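Local coordinates for protein ectoine dioxygenase (Sphingopyxis alaskensis, PDB 4MHR) that catalyses the iron(II)- and 2-oxoglutarate-dependent hydroxylation of L-ectoine to 5-hydroxyectoine, a compatible solute that protects cells against osmotic stress, at residues Tyr54-Asp59 with Thr243-Asp248; Leu186-Gly191 with Cys249-Gly254. All blocks are in the same frame, centred on the assembly; numbering follows the deposited sequence.

Both contacts are mostly buried and antiparallel, but they belong to two different sheets of the cupin fold. Contact 1 joins the outermost strand 54-57 to strand 244-248 in the seven-stranded sheet, with four backbone hydrogen bonds and aliphatic packing; its 58-59 end is the most exposed part. Contact 2 pairs the short strand 187-188 with strand 253-255 in a three-stranded sheet and carries the iron ligand His253, whose ring ND1 is held by a hydrogen bond to Leu251 O. The chain runs directly from Asp248 into Cys249, linking the two. They also touch through side chains: Phe247 packs on His253 and Leu186, and Tyr54 on Val188 and Leu251.

Contact 1: Tyr54-Asp59 with Thr243-Asp248; sequences YIVLED and TVILFD
Ile55 and Leu246 face each other as a hydrogen-bonded antiparallel pair, and their two bonds differ in quality. Leu246 N reaches Ile55 O at 2.9 Å, almost straight. The return bond, Ile55 N to Leu246 O, is longer at 3.1 Å and bent to 143° at the hydrogen. That same Leu246 O also takes a CA-H...O contact from Tyr54 CA. Two residues further on, Leu57 N to Val244 O (2.8 Å) and Val244 N to Leu57 O (2.9 Å) close a second pair. Beyond the strands a water bridges Asp59 N and Thr243 OG1; Thr243 OG1 also bonds Lys240 O.

On the face of Ile55, Leu57, Val244 and Leu246, the leucines cross at an angle, methyl against methyl, Leu57 CD1 to Leu246 CD1 at 3.5 Å. Ile55 and Leu246 instead run alongside each other. Helices 43-52 and 117-127 supply further cover for this face. Val56 CG1, on the face of Tyr54 and Phe247, presses on Thr243 CG2 beyond the strand end at 3.5 Å, tighter than usual for two methyls. Both methyls lie anti to their own backbone N, which leaves Thr243 OG1 beside the backbone N, facing the water and Lys240 O. Tyr54 and Phe247 meet through their CB atoms, 3.9 Å apart; from there, with chi1 of 60° in Phe247 and 78° in Tyr54, the rings splay apart, each leaning away from the other strand. Phe247 thereby reaches the iron ligands His253 and Asp154. Strand 54-57 thus forms the outer edge of the major antiparallel sheet of the cupin fold, the double-stranded beta-helix of 2-oxoglutarate-dependent dioxygenases.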
ATOM      1  N   TYR A  54      -2.632  -7.541   7.754  1.00 23.52           N
ATOM      2  CA  TYR A  54      -1.705  -7.786   6.642  1.00 20.96           C
ATOM      3  C   TYR A  54      -1.550  -9.347   6.479  1.00 23.39           C
ATOM      4  O   TYR A  54      -1.771 -10.065   7.415  1.00 22.55           O
ATOM      5  CB  TYR A  54      -0.328  -7.146   6.958  1.00 22.13           C
ATOM      6  CG  TYR A  54       0.490  -7.955   7.903  1.00 22.53           C
ATOM      7  CD1 TYR A  54       0.250  -7.922   9.284  1.00 21.78           C
ATOM      8  CD2 TYR A  54       1.420  -8.854   7.428  1.00 29.66           C
ATOM      9  CE1 TYR A  54       0.989  -8.703  10.181  1.00 23.84           C
ATOM     10  CE2 TYR A  54       2.152  -9.671   8.327  1.00 28.68           C
ATOM     11  CZ  TYR A  54       1.903  -9.586   9.692  1.00 27.41           C
ATOM     12  OH  TYR A  54       2.613 -10.398  10.529  1.00 30.73           O
ATOM     13  N   ILE A  55      -1.235  -9.811   5.273  1.00 22.86           N
ATOM     14  CA  ILE A  55      -0.749 -11.156   5.016  1.00 24.18           C
ATOM     15  C   ILE A  55       0.407 -11.052   4.004  1.00 22.84           C
ATOM     16  O   ILE A  55       0.595 -10.026   3.330  1.00 22.93           O
ATOM     17  CB  ILE A  55      -1.815 -12.137   4.477  1.00 28.48           C
ATOM     18  CG1 ILE A  55      -2.411 -11.645   3.183  1.00 27.04           C
ATOM     19  CG2 ILE A  55      -2.882 -12.447   5.561  1.00 29.81           C
ATOM     20  CD1 ILE A  55      -3.392 -12.631   2.636  1.00 31.17           C
ATOM     21  N   VAL A  56       1.173 -12.116   3.914  1.00 23.94           N
ATOM     22  CA  VAL A  56       2.314 -12.213   2.984  1.00 27.03           C
ATOM     23  C   VAL A  56       2.036 -13.377   2.023  1.00 27.75           C
ATOM     24  O   VAL A  56       1.737 -14.487   2.488  1.00 27.20           O
ATOM     25  CB  VAL A  56       3.607 -12.438   3.762  1.00 28.69           C
ATOM     26  CG1 VAL A  56       4.834 -12.550   2.837  1.00 29.24           C
ATOM     27  CG2 VAL A  56       3.795 -11.316   4.781  1.00 26.06           C
ATOM     28  N   LEU A  57       2.078 -13.112   0.713  1.00 22.27           N
ATOM     29  CA  LEU A  57       1.982 -14.174  -0.319  1.00 27.60           C
ATOM     30  C   LEU A  57       3.359 -14.427  -0.842  1.00 29.58           C
ATOM     31  O   LEU A  57       4.027 -13.468  -1.289  1.00 26.33           O
ATOM     32  CB  LEU A  57       1.114 -13.688  -1.473  1.00 29.34           C
ATOM     33  CG  LEU A  57      -0.236 -13.229  -1.018  1.00 31.06           C
ATOM     34  CD1 LEU A  57      -1.027 -12.706  -2.190  1.00 32.22           C
ATOM     35  CD2 LEU A  57      -0.947 -14.398  -0.354  1.00 33.93           C
ATOM     36  N   GLU A  58       3.833 -15.666  -0.745  1.00 28.62           N
ATOM     37  CA  GLU A  58       5.165 -16.021  -1.269  1.00 31.83           C
ATOM     38  C   GLU A  58       5.069 -17.030  -2.438  1.00 31.25           C
ATOM     39  O   GLU A  58       4.062 -17.765  -2.548  1.00 30.01           O
ATOM     40  CB  GLU A  58       5.985 -16.678  -0.176  1.00 39.03           C
ATOM     41  CG  GLU A  58       6.064 -15.915   1.123  1.00 45.43           C
ATOM     42  CD  GLU A  58       6.606 -16.791   2.252  1.00 51.00           C
ATOM     43  OE1 GLU A  58       5.839 -17.290   3.102  1.00 65.65           O
ATOM     44  OE2 GLU A  58       7.802 -17.004   2.269  1.00 49.32           O
ATOM     45  N   ASP A  59       6.075 -16.998  -3.329  1.00 31.22           N
ATOM     46  CA  ASP A  59       6.180 -17.946  -4.442  1.00 34.46           C
ATOM     47  C   ASP A  59       4.977 -17.958  -5.326  1.00 36.32           C
ATOM     48  O   ASP A  59       4.587 -18.992  -5.789  1.00 37.88           O
ATOM     49  CB  ASP A  59       6.409 -19.363  -3.916  1.00 36.30           C
ATOM     50  CG  ASP A  59       7.612 -19.436  -3.035  1.00 44.53           C
ATOM     51  OD1 ASP A  59       8.659 -18.880  -3.423  1.00 43.13           O
ATOM     52  OD2 ASP A  59       7.485 -19.959  -1.908  1.00 52.43           O
ATOM     53  N   THR A 243       7.840 -11.616  -3.595  1.00 27.56           N
ATOM     54  CA  THR A 243       6.983 -11.635  -2.367  1.00 27.71           C
ATOM     55  C   THR A 243       6.035 -10.455  -2.331  1.00 28.72           C
ATOM     56  O   THR A 243       6.418  -9.345  -2.694  1.00 27.45           O
ATOM     57  CB  THR A 243       7.835 -11.646  -1.054  1.00 32.56           C
ATOM     58  OG1 THR A 243       8.707 -12.771  -1.046  1.00 33.58           O
ATOM     59  CG2 THR A 243       6.954 -11.688   0.226  1.00 29.46           C
ATOM     60  N   VAL A 244       4.773 -10.701  -1.951  1.00 25.38           N
ATOM     61  CA  VAL A 244       3.763  -9.650  -1.904  1.00 25.62           C
ATOM     62  C   VAL A 244       3.274  -9.476  -0.515  1.00 26.54           C
ATOM     63  O   VAL A 244       2.918 -10.469   0.152  1.00 26.62           O
ATOM     64  CB  VAL A 244       2.575  -9.933  -2.802  1.00 28.26           C
ATOM     65  CG1 VAL A 244       1.665  -8.685  -2.921  1.00 29.12           C
ATOM     66  CG2 VAL A 244       3.049 -10.263  -4.195  1.00 28.97           C
ATOM     67  N   ILE A 245       3.354  -8.256  -0.026  1.00 22.87           N
ATOM     68  CA  ILE A 245       2.925  -7.913   1.338  1.00 24.47           C
ATOM     69  C   ILE A 245       1.626  -7.152   1.149  1.00 24.25           C
ATOM     70  O   ILE A 245       1.598  -6.151   0.405  1.00 24.12           O
ATOM     71  CB  ILE A 245       3.938  -7.059   2.124  1.00 24.22           C
ATOM     72  CG1 ILE A 245       5.220  -7.851   2.303  1.00 30.00           C
ATOM     73  CG2 ILE A 245       3.387  -6.769   3.480  1.00 26.75           C
ATOM     74  CD1 ILE A 245       6.328  -6.991   2.836  1.00 35.39           C
ATOM     75  N   LEU A 246       0.522  -7.693   1.681  1.00 20.85           N
ATOM     76  CA  LEU A 246      -0.800  -7.051   1.462  1.00 23.79           C
ATOM     77  C   LEU A 246      -1.223  -6.426   2.796  1.00 23.89           C
ATOM     78  O   LEU A 246      -1.143  -7.089   3.860  1.00 25.35           O
ATOM     79  CB  LEU A 246      -1.868  -8.041   1.154  1.00 31.40           C
ATOM     80  CG  LEU A 246      -2.047  -8.651  -0.192  1.00 39.99           C
ATOM     81  CD1 LEU A 246      -0.975  -9.707  -0.384  1.00 38.62           C
ATOM     82  CD2 LEU A 246      -3.423  -9.237  -0.288  1.00 39.46           C
ATOM     83  N   PHE A 247      -1.673  -5.194   2.772  1.00 23.02           N
ATOM     84  CA  PHE A 247      -2.105  -4.570   4.037  1.00 24.40           C
ATOM     85  C   PHE A 247      -3.312  -3.660   3.913  1.00 22.92           C
ATOM     86  O   PHE A 247      -3.510  -2.968   2.889  1.00 20.10           O
ATOM     87  CB  PHE A 247      -0.936  -3.980   4.804  1.00 29.64           C
ATOM     88  CG  PHE A 247      -0.159  -2.915   4.111  1.00 29.08           C
ATOM     89  CD1 PHE A 247       0.846  -3.239   3.232  1.00 31.41           C
ATOM     90  CD2 PHE A 247      -0.395  -1.549   4.387  1.00 34.69           C
ATOM     91  CE1 PHE A 247       1.592  -2.245   2.591  1.00 35.64           C
ATOM     92  CE2 PHE A 247       0.362  -0.531   3.768  1.00 34.68           C
ATOM     93  CZ  PHE A 247       1.379  -0.869   2.889  1.00 36.26           C
ATOM     94  N   ASP A 248      -4.163  -3.734   4.949  1.00 20.60           N
ATOM     95  CA  ASP A 248      -5.356  -2.925   5.076  1.00 23.87           C
ATOM     96  C   ASP A 248      -4.990  -1.447   5.052  1.00 26.82           C
ATOM     97  O   ASP A 248      -3.957  -1.018   5.617  1.00 24.11           O
ATOM     98  CB  ASP A 248      -6.067  -3.259   6.363  1.00 24.07           C
ATOM     99  CG  ASP A 248      -7.311  -2.421   6.578  1.00 22.90           C
ATOM    100  OD1 ASP A 248      -8.367  -2.728   5.966  1.00 23.48           O
ATOM    101  OD2 ASP A 248      -7.216  -1.458   7.373  1.00 21.16           O
TER
HETATM  102  O   HOH W   1       8.236 -15.176  -2.674  1.00 35.81           O

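Contact 2: Leu186-Gly191 with Cys249-Gly254; sequences LMVIPG and CNLMHG
A three-stranded sheet of the cupin core carries iron ligand His253 on its middle strand, 253-255, which lies between strands 149-152 and 187-188. Met187 and Gly254 form a hydrogen-bonded antiparallel pair: Met187 N to Gly254 O is 2.8 Å, Gly254 N to Met187 O 2.9 Å. Ile189 N extends the pairing to Met252 O at 3.0 Å. Between them, Val188 and His253 make a non-hydrogen-bonded pair, Val188 CG1 lying against His253 CB.

The His253 ring is held from within its own segment: ND1 donates to Leu251 O at 3.0 Å, with the acceptor in the ring plane. Chi1 of 71° swings the ring over its own backbone, and Leu186 CD1 approaches its CD2 at 3.5 Å. Leu251 divides its methyls between two neighbours, CD2 on Val188 CB (3.6 Å) and CD1 near Ile189 O (3.2 Å). At Leu251, an alanine would probably leave a gap beside Val188 CB and Tyr54, and take away the methyl that covers Ile189 O. His152 and Asp154 complete the iron-binding set with His253, the facial triad of two histidines and one carboxylate.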
ATOM      1  N   LEU A 186       9.547  -2.638   5.595  1.00 33.87           N
ATOM      2  CA  LEU A 186       8.271  -2.202   6.134  1.00 35.68           C
ATOM      3  C   LEU A 186       7.992  -2.861   7.499  1.00 28.91           C
ATOM      4  O   LEU A 186       8.126  -4.048   7.672  1.00 29.41           O
ATOM      5  CB  LEU A 186       7.165  -2.598   5.116  1.00 40.73           C
ATOM      6  CG  LEU A 186       5.765  -2.075   5.475  1.00 45.25           C
ATOM      7  CD1 LEU A 186       5.732  -0.558   5.393  1.00 45.67           C
ATOM      8  CD2 LEU A 186       4.709  -2.671   4.548  1.00 56.26           C
ATOM      9  N   MET A 187       7.626  -2.048   8.473  1.00 27.78           N
ATOM     10  CA  MET A 187       7.248  -2.490   9.784  1.00 26.69           C
ATOM     11  C   MET A 187       5.781  -2.103   9.933  1.00 27.19           C
ATOM     12  O   MET A 187       5.396  -0.984   9.578  1.00 25.77           O
ATOM     13  CB  MET A 187       8.027  -1.665  10.813  1.00 26.29           C
ATOM     14  CG  MET A 187       9.478  -2.096  10.919  1.00 30.47           C
ATOM     15  SD  MET A 187      10.388  -1.241  12.215  1.00 36.62           S
ATOM     16  CE  MET A 187       9.247  -0.849  13.497  1.00 49.06           C
ATOM     17  N   VAL A 188       5.021  -2.976  10.553  1.00 23.50           N
ATOM     18  CA  VAL A 188       3.613  -2.753  10.829  1.00 24.41           C
ATOM     19  C   VAL A 188       3.377  -3.014  12.285  1.00 25.50           C
ATOM     20  O   VAL A 188       4.155  -3.776  12.937  1.00 23.28           O
ATOM     21  CB  VAL A 188       2.703  -3.608   9.921  1.00 26.69           C
ATOM     22  CG1 VAL A 188       3.060  -3.372   8.484  1.00 26.37           C
ATOM     23  CG2 VAL A 188       2.781  -5.113  10.244  1.00 31.79           C
ATOM     24  N   ILE A 189       2.331  -2.379  12.817  1.00 24.23           N
ATOM     25  CA  ILE A 189       1.805  -2.734  14.143  1.00 22.95           C
ATOM     26  C   ILE A 189       0.542  -3.608  13.947  1.00 23.82           C
ATOM     27  O   ILE A 189      -0.564  -3.087  13.610  1.00 24.25           O
ATOM     28  CB  ILE A 189       1.493  -1.462  14.939  1.00 23.82           C
ATOM     29  CG1 ILE A 189       2.793  -0.652  15.164  1.00 25.95           C
ATOM     30  CG2 ILE A 189       0.852  -1.804  16.277  1.00 24.49           C
ATOM     31  CD1 ILE A 189       2.545   0.671  15.879  1.00 28.39           C
ATOM     32  N   PRO A 190       0.673  -4.948  14.151  1.00 27.69           N
ATOM     33  CA  PRO A 190      -0.453  -5.815  13.779  1.00 28.99           C
ATOM     34  C   PRO A 190      -1.701  -5.586  14.660  1.00 28.13           C
ATOM     35  O   PRO A 190      -1.585  -5.354  15.849  1.00 27.55           O
ATOM     36  CB  PRO A 190       0.081  -7.258  13.948  1.00 28.72           C
ATOM     37  CG  PRO A 190       1.492  -7.135  14.408  1.00 31.43           C
ATOM     38  CD  PRO A 190       1.836  -5.697  14.667  1.00 26.25           C
ATOM     39  N   GLY A 191      -2.878  -5.583  14.050  1.00 26.11           N
ATOM     40  CA  GLY A 191      -4.100  -5.253  14.769  1.00 26.29           C
ATOM     41  C   GLY A 191      -4.394  -3.775  14.904  1.00 24.79           C
ATOM     42  O   GLY A 191      -5.472  -3.412  15.266  1.00 25.75           O
ATOM     43  N   CYS A 249      -5.854  -0.673   4.418  1.00 24.96           N
ATOM     44  CA  CYS A 249      -5.676   0.759   4.329  1.00 22.05           C
ATOM     45  C   CYS A 249      -5.406   1.516   5.628  1.00 20.93           C
ATOM     46  O   CYS A 249      -4.669   2.498   5.605  1.00 23.30           O
ATOM     47  CB  CYS A 249      -6.897   1.406   3.651  1.00 24.59           C
ATOM     48  SG  CYS A 249      -8.433   1.264   4.565  1.00 25.79           S
ATOM     49  N   ASN A 250      -5.903   1.009   6.756  1.00 20.82           N
ATOM     50  CA  ASN A 250      -5.755   1.685   7.999  1.00 21.63           C
ATOM     51  C   ASN A 250      -4.674   1.090   8.933  1.00 19.77           C
ATOM     52  O   ASN A 250      -4.623   1.431  10.109  1.00 22.32           O
ATOM     53  CB  ASN A 250      -7.092   1.742   8.715  1.00 19.25           C
ATOM     54  CG  ASN A 250      -7.049   2.656   9.958  1.00 21.42           C
ATOM     55  OD1 ASN A 250      -6.624   3.816   9.911  1.00 27.00           O
ATOM     56  ND2 ASN A 250      -7.482   2.120  11.052  1.00 20.57           N
ATOM     57  N   LEU A 251      -3.872   0.159   8.443  1.00 21.14           N
ATOM     58  CA  LEU A 251      -2.847  -0.409   9.276  1.00 20.54           C
ATOM     59  C   LEU A 251      -1.670   0.582   9.510  1.00 21.50           C
ATOM     60  O   LEU A 251      -1.163   1.250   8.582  1.00 24.87           O
ATOM     61  CB  LEU A 251      -2.267  -1.657   8.630  1.00 24.62           C
ATOM     62  CG  LEU A 251      -1.281  -2.501   9.473  1.00 23.08           C
ATOM     63  CD1 LEU A 251      -1.986  -3.059  10.703  1.00 23.56           C
ATOM     64  CD2 LEU A 251      -0.650  -3.545   8.600  1.00 25.73           C
ATOM     65  N   MET A 252      -1.255   0.690  10.740  1.00 22.20           N
ATOM     66  CA  MET A 252      -0.180   1.682  11.137  1.00 22.87           C
ATOM     67  C   MET A 252       1.153   1.104  10.755  1.00 25.12           C
ATOM     68  O   MET A 252       1.509  -0.007  11.176  1.00 24.17           O
ATOM     69  CB  MET A 252      -0.193   1.936  12.658  1.00 22.30           C
ATOM     70  CG  MET A 252       0.638   3.164  13.125  1.00 23.27           C
ATOM     71  SD  MET A 252       0.176   4.737  12.325  1.00 25.33           S
ATOM     72  CE  MET A 252      -1.348   5.026  13.124  1.00 29.03           C
ATOM     73  N   HIS A 253       1.889   1.825   9.913  1.00 25.02           N
ATOM     74  CA  HIS A 253       3.105   1.273   9.396  1.00 26.11           C
ATOM     75  C   HIS A 253       4.152   2.345   9.098  1.00 27.49           C
ATOM     76  O   HIS A 253       3.880   3.592   8.991  1.00 27.16           O
ATOM     77  CB  HIS A 253       2.815   0.433   8.111  1.00 28.15           C
ATOM     78  CG  HIS A 253       2.431   1.269   6.940  1.00 29.45           C
ATOM     79  ND1 HIS A 253       1.183   1.837   6.818  1.00 33.39           N
ATOM     80  CD2 HIS A 253       3.156   1.757   5.911  1.00 33.36           C
ATOM     81  CE1 HIS A 253       1.120   2.531   5.701  1.00 35.15           C
ATOM     82  NE2 HIS A 253       2.303   2.520   5.139  1.00 34.17           N
ATOM     83  N   GLY A 254       5.354   1.875   8.878  1.00 28.09           N
ATOM     84  CA  GLY A 254       6.519   2.799   8.619  1.00 27.63           C
ATOM     85  C   GLY A 254       7.804   2.017   8.427  1.00 29.67           C
ATOM     86  O   GLY A 254       7.743   0.792   8.386  1.00 27.28           O
TER